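Local coordinates for aminoglycoside phosphotransferase (Streptomyces rimosus, PDB 6FUC), which probably phosphorylates aminoglycoside antibiotics such as streptomycin at the 3''-hydroxyl, with ATP as the likely donor, and is linked to antibiotic resistance, at residues Gly162-Leu165 and Ala166-Ala169; Glu119-Pro122 and Glu123-Pro126; Lys43-Pro46 and Ala47-Ala51; Ala146-Pro149 and Asp150-Pro153. All coordinates share one frame; numbering follows the deposited sequence. Where two conformers were deposited one is given.

Interaction 1 of 4, residues Gly162-Leu165 and Ala166-Ala169; sequences GELL and ARLA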
loop_
_atom_site.group_PDB
_atom_site.type_symbol
_atom_site.label_atom_id
_atom_site.label_comp_id
_atom_site.label_asym_id
_atom_site.label_seq_id
_atom_site.Cartn_x
_atom_site.Cartn_y
_atom_site.Cartn_z
ATOM N N GLY A 162 19.124 2.523 -12.378
ATOM C CA GLY A 162 20.094 3.424 -11.742
ATOM C C GLY A 162 19.963 4.817 -12.284
ATOM O O GLY A 162 20.118 5.787 -11.548
ATOM N N GLU A 163 19.641 4.956 -13.581
ATOM C CA GLU A 163 19.422 6.274 -14.156
ATOM C C GLU A 163 18.139 6.926 -13.635
ATOM O O GLU A 163 18.100 8.121 -13.336
ATOM C CB GLU A 163 19.324 6.190 -15.700
ATOM C CG GLU A 163 20.666 5.918 -16.320
ATOM C CD GLU A 163 20.608 5.636 -17.821
ATOM O OE1 GLU A 163 19.599 5.950 -18.486
ATOM O OE2 GLU A 163 21.582 5.053 -18.305
ATOM N N LEU A 164 17.102 6.136 -13.457
ATOM C CA LEU A 164 15.864 6.634 -12.897
ATOM C C LEU A 164 16.084 7.137 -11.475
ATOM O O LEU A 164 15.596 8.228 -11.107
ATOM C CB LEU A 164 14.770 5.553 -12.964
ATOM C CG LEU A 164 14.363 5.079 -14.358
ATOM C CD1 LEU A 164 13.415 3.902 -14.253
ATOM C CD2 LEU A 164 13.756 6.236 -15.145
ATOM N N LEU A 165 16.793 6.368 -10.680
ATOM C CA LEU A 165 17.085 6.781 -9.319
ATOM C C LEU A 165 17.882 8.080 -9.270
ATOM O O LEU A 165 17.616 8.994 -8.466
ATOM C CB LEU A 165 17.792 5.643 -8.561
ATOM C CG LEU A 165 17.981 5.943 -7.059
ATOM C CD1 LEU A 165 16.657 6.075 -6.349
ATOM C CD2 LEU A 165 18.744 4.803 -6.448
ATOM N N ALA A 166 18.848 8.153 -10.175
ATOM C CA ALA A 166 19.685 9.375 -10.253
ATOM C C ALA A 166 18.902 10.635 -10.641
ATOM O O ALA A 166 19.335 11.726 -10.304
ATOM C CB ALA A 166 20.845 9.125 -11.226
ATOM N N ARG A 167 17.758 10.509 -11.309
ATOM C CA ARG A 167 16.904 11.670 -11.594
ATOM C C ARG A 167 16.280 12.264 -10.309
ATOM O O ARG A 167 16.000 13.431 -10.206
ATOM C CB ARG A 167 15.745 11.348 -12.525
ATOM C CG ARG A 167 16.130 10.959 -13.928
ATOM C CD ARG A 167 14.902 10.650 -14.869
ATOM N NE ARG A 167 15.522 10.053 -16.073
ATOM C CZ ARG A 167 14.793 9.490 -17.020
ATOM N NH1 ARG A 167 13.474 9.470 -16.886
ATOM N NH2 ARG A 167 15.369 8.932 -18.078
ATOM N N LEU A 168 16.061 11.386 -9.340
ATOM C CA LEU A 168 15.373 11.746 -8.085
ATOM C C LEU A 168 16.379 12.191 -7.015
ATOM O O LEU A 168 16.025 13.011 -6.158
ATOM C CB LEU A 168 14.612 10.538 -7.609
ATOM C CG LEU A 168 13.536 10.013 -8.596
ATOM C CD1 LEU A 168 12.890 8.755 -8.028
ATOM C CD2 LEU A 168 12.496 11.071 -8.933
ATOM N N ALA A 169 17.578 11.575 -7.001
ATOM C CA ALA A 169 18.564 11.791 -5.959
ATOM C C ALA A 169 18.852 13.259 -5.623
ATOM O O ALA A 169 19.044 13.566 -4.430
ATOM C CB ALA A 169 19.843 11.034 -6.238
#

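Interaction 2 of 4, residues Glu119-Pro122 and Glu123-Pro126; sequences ELPP and EKCP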
loop_
_atom_site.group_PDB
_atom_site.type_symbol
_atom_site.label_atom_id
_atom_site.label_comp_id
_atom_site.label_asym_id
_atom_site.label_seq_id
_atom_site.Cartn_x
_atom_site.Cartn_y
_atom_site.Cartn_z
ATOM N N GLU A 119 -5.085 12.415 9.468
ATOM C CA GLU A 119 -5.259 13.274 10.620
ATOM C C GLU A 119 -4.821 12.615 11.893
ATOM O O GLU A 119 -4.759 13.318 12.915
ATOM C CB GLU A 119 -6.721 13.774 10.705
ATOM C CG GLU A 119 -6.911 14.872 9.657
ATOM C CD GLU A 119 -8.314 15.416 9.615
ATOM O OE1 GLU A 119 -9.203 14.903 10.280
ATOM O OE2 GLU A 119 -8.566 16.352 8.863
ATOM N N LEU A 120 -4.419 11.345 11.892
ATOM C CA LEU A 120 -3.790 10.796 13.093
ATOM C C LEU A 120 -2.556 11.622 13.432
ATOM O O LEU A 120 -1.832 12.027 12.543
ATOM C CB LEU A 120 -3.386 9.347 12.875
ATOM C CG LEU A 120 -4.546 8.354 12.684
ATOM C CD1 LEU A 120 -3.971 6.978 12.483
ATOM C CD2 LEU A 120 -5.521 8.402 13.842
ATOM N N PRO A 121 -2.278 11.918 14.708
ATOM C CA PRO A 121 -1.133 12.771 15.020
ATOM C C PRO A 121 0.193 12.116 14.705
ATOM O O PRO A 121 0.514 11.091 15.264
ATOM C CB PRO A 121 -1.296 13.039 16.534
ATOM C CG PRO A 121 -2.185 11.949 16.998
ATOM C CD PRO A 121 -3.063 11.574 15.878
ATOM N N PRO A 122 0.953 12.658 13.765
ATOM C CA PRO A 122 2.058 11.843 13.257
ATOM C C PRO A 122 3.137 11.572 14.253
ATOM O O PRO A 122 3.808 10.526 14.205
ATOM C CB PRO A 122 2.550 12.614 12.023
ATOM C CG PRO A 122 2.022 13.906 12.145
ATOM C CD PRO A 122 0.771 13.879 12.962
ATOM N N GLU A 123 3.353 12.516 15.175
ATOM C CA GLU A 123 4.391 12.344 16.210
ATOM C C GLU A 123 4.031 11.208 17.188
ATOM O O GLU A 123 4.942 10.741 17.883
ATOM C CB GLU A 123 4.642 13.642 16.961
ATOM C CG GLU A 123 3.615 14.074 17.968
ATOM C CD GLU A 123 2.250 14.542 17.458
ATOM O OE1 GLU A 123 1.987 14.646 16.225
ATOM O OE2 GLU A 123 1.453 14.904 18.370
ATOM N N LYS A 124 2.778 10.774 17.211
ATOM C CA LYS A 124 2.368 9.680 18.069
ATOM C C LYS A 124 2.401 8.344 17.338
ATOM O O LYS A 124 2.141 7.300 17.944
ATOM C CB LYS A 124 1.002 9.963 18.644
ATOM C CG LYS A 124 1.005 11.297 19.433
ATOM C CD LYS A 124 -0.293 11.416 20.210
ATOM C CE LYS A 124 -0.555 12.809 20.763
ATOM N NZ LYS A 124 0.631 13.582 21.021
ATOM N N CYS A 125 2.663 8.363 16.071
ATOM C CA CYS A 125 2.705 7.093 15.343
ATOM C C CYS A 125 3.983 6.382 15.676
ATOM O O CYS A 125 5.035 6.949 15.561
ATOM C CB CYS A 125 2.633 7.362 13.837
ATOM S SG CYS A 125 2.473 5.881 12.855
ATOM N N PRO A 126 3.935 5.082 16.003
ATOM C CA PRO A 126 5.165 4.336 16.227
ATOM C C PRO A 126 5.995 4.094 14.975
ATOM O O PRO A 126 7.164 3.693 15.066
ATOM C CB PRO A 126 4.633 2.910 16.695
ATOM C CG PRO A 126 3.333 3.209 17.240
ATOM C CD PRO A 126 2.737 4.278 16.413
#

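Interaction 3 of 4, residues Lys43-Pro46 and Ala47-Ala51; sequences KCVP and ADQVA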
loop_
_atom_site.group_PDB
_atom_site.type_symbol
_atom_site.label_atom_id
_atom_site.label_comp_id
_atom_site.label_asym_id
_atom_site.label_seq_id
_atom_site.Cartn_x
_atom_site.Cartn_y
_atom_site.Cartn_z
ATOM N N LYS A 43 -0.690 -13.995 5.203
ATOM C CA LYS A 43 0.485 -13.647 4.444
ATOM C C LYS A 43 1.636 -14.350 5.061
ATOM O O LYS A 43 1.824 -14.282 6.291
ATOM C CB LYS A 43 0.695 -12.137 4.484
ATOM C CG LYS A 43 1.828 -11.616 3.704
ATOM C CD LYS A 43 1.744 -10.096 3.557
ATOM C CE LYS A 43 3.092 -9.631 2.982
ATOM N NZ LYS A 43 3.056 -8.138 2.905
ATOM N N CYS A 44 2.396 -15.089 4.249
ATOM C CA CYS A 44 3.531 -15.822 4.758
ATOM C C CYS A 44 4.790 -15.427 4.060
ATOM O O CYS A 44 4.758 -15.119 2.844
ATOM C CB CYS A 44 3.352 -17.325 4.571
ATOM S SG CYS A 44 1.897 -18.030 5.392
ATOM N N VAL A 45 5.903 -15.490 4.776
ATOM C CA VAL A 45 7.189 -15.061 4.264
ATOM C C VAL A 45 8.266 -16.016 4.720
ATOM O O VAL A 45 8.141 -16.698 5.776
ATOM C CB VAL A 45 7.551 -13.599 4.713
ATOM C CG1 VAL A 45 6.476 -12.617 4.262
ATOM C CG2 VAL A 45 7.853 -13.515 6.217
ATOM N N PRO A 46 9.351 -16.089 3.955
ATOM C CA PRO A 46 10.428 -16.925 4.404
ATOM C C PRO A 46 11.214 -16.313 5.553
ATOM O O PRO A 46 11.001 -15.183 5.945
ATOM C CB PRO A 46 11.300 -17.108 3.148
ATOM C CG PRO A 46 10.864 -16.110 2.189
ATOM C CD PRO A 46 9.538 -15.578 2.590
ATOM N N ALA A 47 12.129 -17.093 6.109
ATOM C CA ALA A 47 12.851 -16.723 7.324
ATOM C C ALA A 47 13.484 -15.335 7.232
ATOM O O ALA A 47 13.390 -14.548 8.171
ATOM C CB ALA A 47 13.906 -17.791 7.660
ATOM N N ASP A 48 14.049 -15.006 6.069
ATOM C CA ASP A 48 14.771 -13.747 5.931
ATOM C C ASP A 48 13.882 -12.476 5.812
ATOM O O ASP A 48 14.394 -11.351 5.841
ATOM C CB ASP A 48 15.831 -13.871 4.811
ATOM C CG ASP A 48 15.237 -14.002 3.424
ATOM O OD1 ASP A 48 14.039 -14.302 3.277
ATOM O OD2 ASP A 48 16.022 -13.851 2.432
ATOM N N GLN A 49 12.558 -12.669 5.734
ATOM C CA GLN A 49 11.599 -11.570 5.597
ATOM C C GLN A 49 10.719 -11.420 6.852
ATOM O O GLN A 49 9.780 -10.672 6.849
ATOM C CB GLN A 49 10.696 -11.792 4.363
ATOM C CG GLN A 49 11.403 -11.574 3.015
ATOM C CD GLN A 49 10.598 -12.029 1.812
ATOM O OE1 GLN A 49 9.388 -11.752 1.688
ATOM N NE2 GLN A 49 11.275 -12.701 0.891
ATOM N N VAL A 50 10.978 -12.230 7.891
ATOM C CA VAL A 50 10.096 -12.234 9.058
ATOM C C VAL A 50 10.037 -10.864 9.694
ATOM O O VAL A 50 8.950 -10.525 10.138
ATOM C CB VAL A 50 10.540 -13.341 10.046
ATOM C CG1 VAL A 50 9.814 -13.283 11.394
ATOM C CG2 VAL A 50 10.304 -14.708 9.406
ATOM N N ALA A 51 11.146 -10.119 9.763
ATOM C CA ALA A 51 11.054 -8.809 10.425
ATOM C C ALA A 51 10.095 -7.906 9.675
ATOM O O ALA A 51 9.373 -7.161 10.326
ATOM C CB ALA A 51 12.432 -8.183 10.533
#

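Interaction 4 of 4, residues Ala146-Pro149 and Asp150-Pro153; sequences AVNP and DFLP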
loop_
_atom_site.group_PDB
_atom_site.type_symbol
_atom_site.label_atom_id
_atom_site.label_comp_id
_atom_site.label_asym_id
_atom_site.label_seq_id
_atom_site.Cartn_x
_atom_site.Cartn_y
_atom_site.Cartn_z
ATOM N N ALA A 146 17.123 -5.331 -8.862
ATOM C CA ALA A 146 15.866 -6.041 -8.522
ATOM C C ALA A 146 14.588 -5.303 -8.882
ATOM O O ALA A 146 13.522 -5.712 -8.512
ATOM C CB ALA A 146 15.889 -6.433 -7.043
ATOM N N VAL A 147 14.684 -4.173 -9.583
ATOM C CA VAL A 147 13.492 -3.407 -9.980
ATOM C C VAL A 147 12.693 -4.202 -10.991
ATOM O O VAL A 147 13.252 -4.721 -11.957
ATOM C CB VAL A 147 13.845 -2.021 -10.510
ATOM C CG1 VAL A 147 12.600 -1.300 -11.042
ATOM C CG2 VAL A 147 14.520 -1.198 -9.413
ATOM N N ASN A 148 11.391 -4.300 -10.774
ATOM C CA ASN A 148 10.501 -4.912 -11.731
ATOM C C ASN A 148 10.014 -3.864 -12.688
ATOM O O ASN A 148 9.288 -2.958 -12.275
ATOM C CB ASN A 148 9.282 -5.541 -11.061
ATOM C CG ASN A 148 8.412 -6.310 -12.036
ATOM O OD1 ASN A 148 8.404 -6.041 -13.230
ATOM N ND2 ASN A 148 7.673 -7.279 -11.525
ATOM N N PRO A 149 10.452 -3.902 -13.968
ATOM C CA PRO A 149 10.072 -2.793 -14.871
ATOM C C PRO A 149 8.575 -2.702 -15.117
ATOM O O PRO A 149 8.109 -1.620 -15.474
ATOM C CB PRO A 149 10.828 -3.106 -16.169
ATOM C CG PRO A 149 11.148 -4.540 -16.070
ATOM C CD PRO A 149 11.255 -4.922 -14.648
ATOM N N ASP A 150 7.807 -3.765 -14.826
ATOM C CA ASP A 150 6.356 -3.691 -15.011
ATOM C C ASP A 150 5.722 -2.658 -14.035
ATOM O O ASP A 150 4.596 -2.192 -14.277
ATOM C CB ASP A 150 5.690 -5.055 -14.802
ATOM C CG ASP A 150 6.016 -6.057 -15.889
ATOM O OD1 ASP A 150 6.434 -5.642 -16.994
ATOM O OD2 ASP A 150 5.849 -7.259 -15.593
ATOM N N PHE A 151 6.408 -2.365 -12.930
ATOM C CA PHE A 151 5.896 -1.397 -11.914
ATOM C C PHE A 151 6.174 -0.000 -12.318
ATOM O O PHE A 151 5.624 0.912 -11.706
ATOM C CB PHE A 151 6.517 -1.670 -10.543
ATOM C CG PHE A 151 6.245 -3.048 -9.965
ATOM C CD1 PHE A 151 5.288 -3.879 -10.477
ATOM C CD2 PHE A 151 6.978 -3.450 -8.834
ATOM C CE1 PHE A 151 5.085 -5.136 -9.911
ATOM C CE2 PHE A 151 6.820 -4.695 -8.299
ATOM C CZ PHE A 151 5.843 -5.527 -8.807
ATOM N N LEU A 152 7.072 0.220 -13.255
ATOM C CA LEU A 152 7.449 1.564 -13.640
ATOM C C LEU A 152 6.375 2.182 -14.527
ATOM O O LEU A 152 5.669 1.471 -15.253
ATOM C CB LEU A 152 8.769 1.530 -14.375
ATOM C CG LEU A 152 9.997 1.166 -13.575
ATOM C CD1 LEU A 152 11.172 0.872 -14.502
ATOM C CD2 LEU A 152 10.337 2.281 -12.603
ATOM N N PRO A 153 6.315 3.501 -14.591
ATOM C CA PRO A 153 5.528 4.157 -15.636
ATOM C C PRO A 153 5.942 3.660 -17.010
ATOM O O PRO A 153 7.132 3.438 -17.241
ATOM C CB PRO A 153 5.922 5.623 -15.479
ATOM C CG PRO A 153 6.383 5.739 -14.102
ATOM C CD PRO A 153 7.030 4.479 -13.734
HETATM O O HOH W 1 8.503 -8.127 -14.915
#

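Interaction 1 of 4, residues Gly162-Leu165 and Ala166-Ala169
Leu164 and Arg167 lie side by side, one turn apart on the short helix 161-168 in the helical lobe of this kinase-like fold, and their side chains run in the same direction. The arginine chain is extended from CG to NE after leaving with CG anti to its carbonyl carbon (chi1 -66°). This brings the guanidinium beside the leucine branch. Leu164 CD2 sits over one face of that flat group, offset toward its rim, 3.7 Å from Arg167 NH1, so the contact is apolar carbon against a planar cation. Nearer its root, Arg167 CG rests 3.5 Å from Glu163 O. The Glu163 carboxylate, in the conformer described, lies in the same region but does not pair with the guanidinium: Glu163 OE1 and Arg167 NH2 are 5.2 Å apart. Leu165 turns to another flank of the helix and packs on Phe135 and Ala138 of helix 131-143, while Leu168 is buried against Phe262 and Leu266 of helix 257-266. Leu165 O accepts from two backbone donors, Ala169 N and Leu168 N, each at 3.0 Å.

Interaction 2 of 4, residues Glu119-Pro122 and Glu123-Pro126
Pro121 and Lys124 meet through apolar carbon, the proline ring and the aliphatic part of the lysine chain crossing obliquely. Pro121 CG is 3.8 Å from Lys124 CD, and the lysine CB and CG also border the ring before the chain bends at its last torsion. The carboxylate of Glu123 comes to the same proline, with OE1 3.7 Å from Pro121 CB. It reaches back there because its CG stands between the backbone N and the carbonyl carbon (chi1 75°) and the chain bends again at the next bond. The backbone hydrogen bonds are two successive i to i+3 links, Lys124 N to Pro121 O at 3.0 Å and Cys125 N to Pro122 O at 3.1 Å, which define a short 3-10 turn in the connection between helices 100-117 and 131-143. Pro122 stands at the start of this turn, where its nitrogen needs no acceptor, and its carbonyl oxygen also receives Arg215 NH1. Buried Cys125 packs on Trp62 of helix 50-63 and Val185 of strand 184-186. As for charge, in the lysine conformer described Lys124 NZ forms a salt bridge with Glu123 OE2 at 3.1 Å, met on the anti side of the carboxylate and 31° out of its plane.

Interaction 3 of 4, residues Lys43-Pro46 and Ala47-Ala51
Gln49 turns its chain back over Val45 and Pro46 because CG lies anti to its own carbonyl carbon (chi1 -73°) and the chain then runs extended to the amide. On the other partner, chi1 of Val45 (-58°) sets CG1 anti to the carbonyl carbon and leaves CG2 between the backbone N and the carbonyl carbon, where this methyl faces the turn, 3.5 Å from Gln49 O. The two side chains cross with their roots close together, Val45 CB being 3.6 Å from Gln49 CB. Further out, the amide of Gln49 lies against the Pro46 ring: Gln49 NE2 is 3.7 Å from Pro46 CG, and Gln49 CD borders Pro46 CD. This van der Waals contact leaves the polar bond of NE2 to be made elsewhere, with Ser28 O. Asp48 OD1 comes to the same ring, 3.8 Å from Pro46 CG. Val50 CG2 adds apolar packing on Val45 CG2 at 4.2 Å. A fairly straight hydrogen bond from Gln49 N to Pro46 O, 3.0 Å long, closes the 3-10 turn 47-49. The turn carries the chain from strand 40-45 of the five-stranded sheet into helix 50-63. Lys43 of that strand forms a salt bridge with Glu56 of that helix, consistent with the strand-lysine to helix-glutamate pair of the N-terminal lobe of the protein kinase fold.

Interaction 4 of 4, residues Ala146-Pro149 and Asp150-Pro153
Asn148 spans Asp150 and Phe151 with a single side chain, its CG set anti to the backbone N (chi1 -174°) so that the amide swings over the turn that follows. CB makes the first contact: it lies over the face of the Phe151 ring, 3.9 Å from the ring centroid and only 14° off the ring normal, a CH-pi interaction. CG comes next and stands near the backbone of Asp150. From there the amide divides the two partners between its ends. OD1 accepts a hydrogen bond of 2.8 Å from Asp150 N, the donor lying above the plane of the amide carbonyl, and OD1 also packs 3.3 Å from Asp150 CB. A water donates to the same oxygen at 2.7 Å and reaches Asp150 OD2 more weakly, bridging the two side chains. ND2 heads the other way, remaining over the ring face of Phe151 at 3.7 Å from CZ, with the amide and ring planes 31° apart. Two backbone bonds shape the turn: Phe151 N to Asn148 O at 3.0 Å and Leu152 N to Pro149 O at 3.1 Å. Leu152 is buried, its CD1 beside Val147 CG1 and Pro149, and it reaches on to Leu269 near the C-terminus. Oxygen OD1 of Asn148, taking the main-chain N-H two residues on across an intervening proline, makes this an Asx-Pro turn, overlapping the start of a 3-10 turn between helices 131-143 and 161-168.

Interactions 1 and 4 form one neighbourhood of the helical lobe: their centres are 14 Å apart, and Leu164 CD1 of helix 161-168 packs on Leu152 CD1 of the preceding turn at 3.8 Å. Interaction 2 belongs to the same lobe but lies at a distant end of it, its centre about 31 Å from those of interactions 1 and 4. Interaction 3 stands apart in the sheet-bearing lobe. Helix 50-63 starts from it and brings Trp62 to Leu120 and Cys125 of interaction 2, although the nearest atoms of interactions 2 and 3 remain about 12 Å apart. By analogy with kinases, Lys43 of interaction 3, paired with Glu56, probably lies near the nucleotide site.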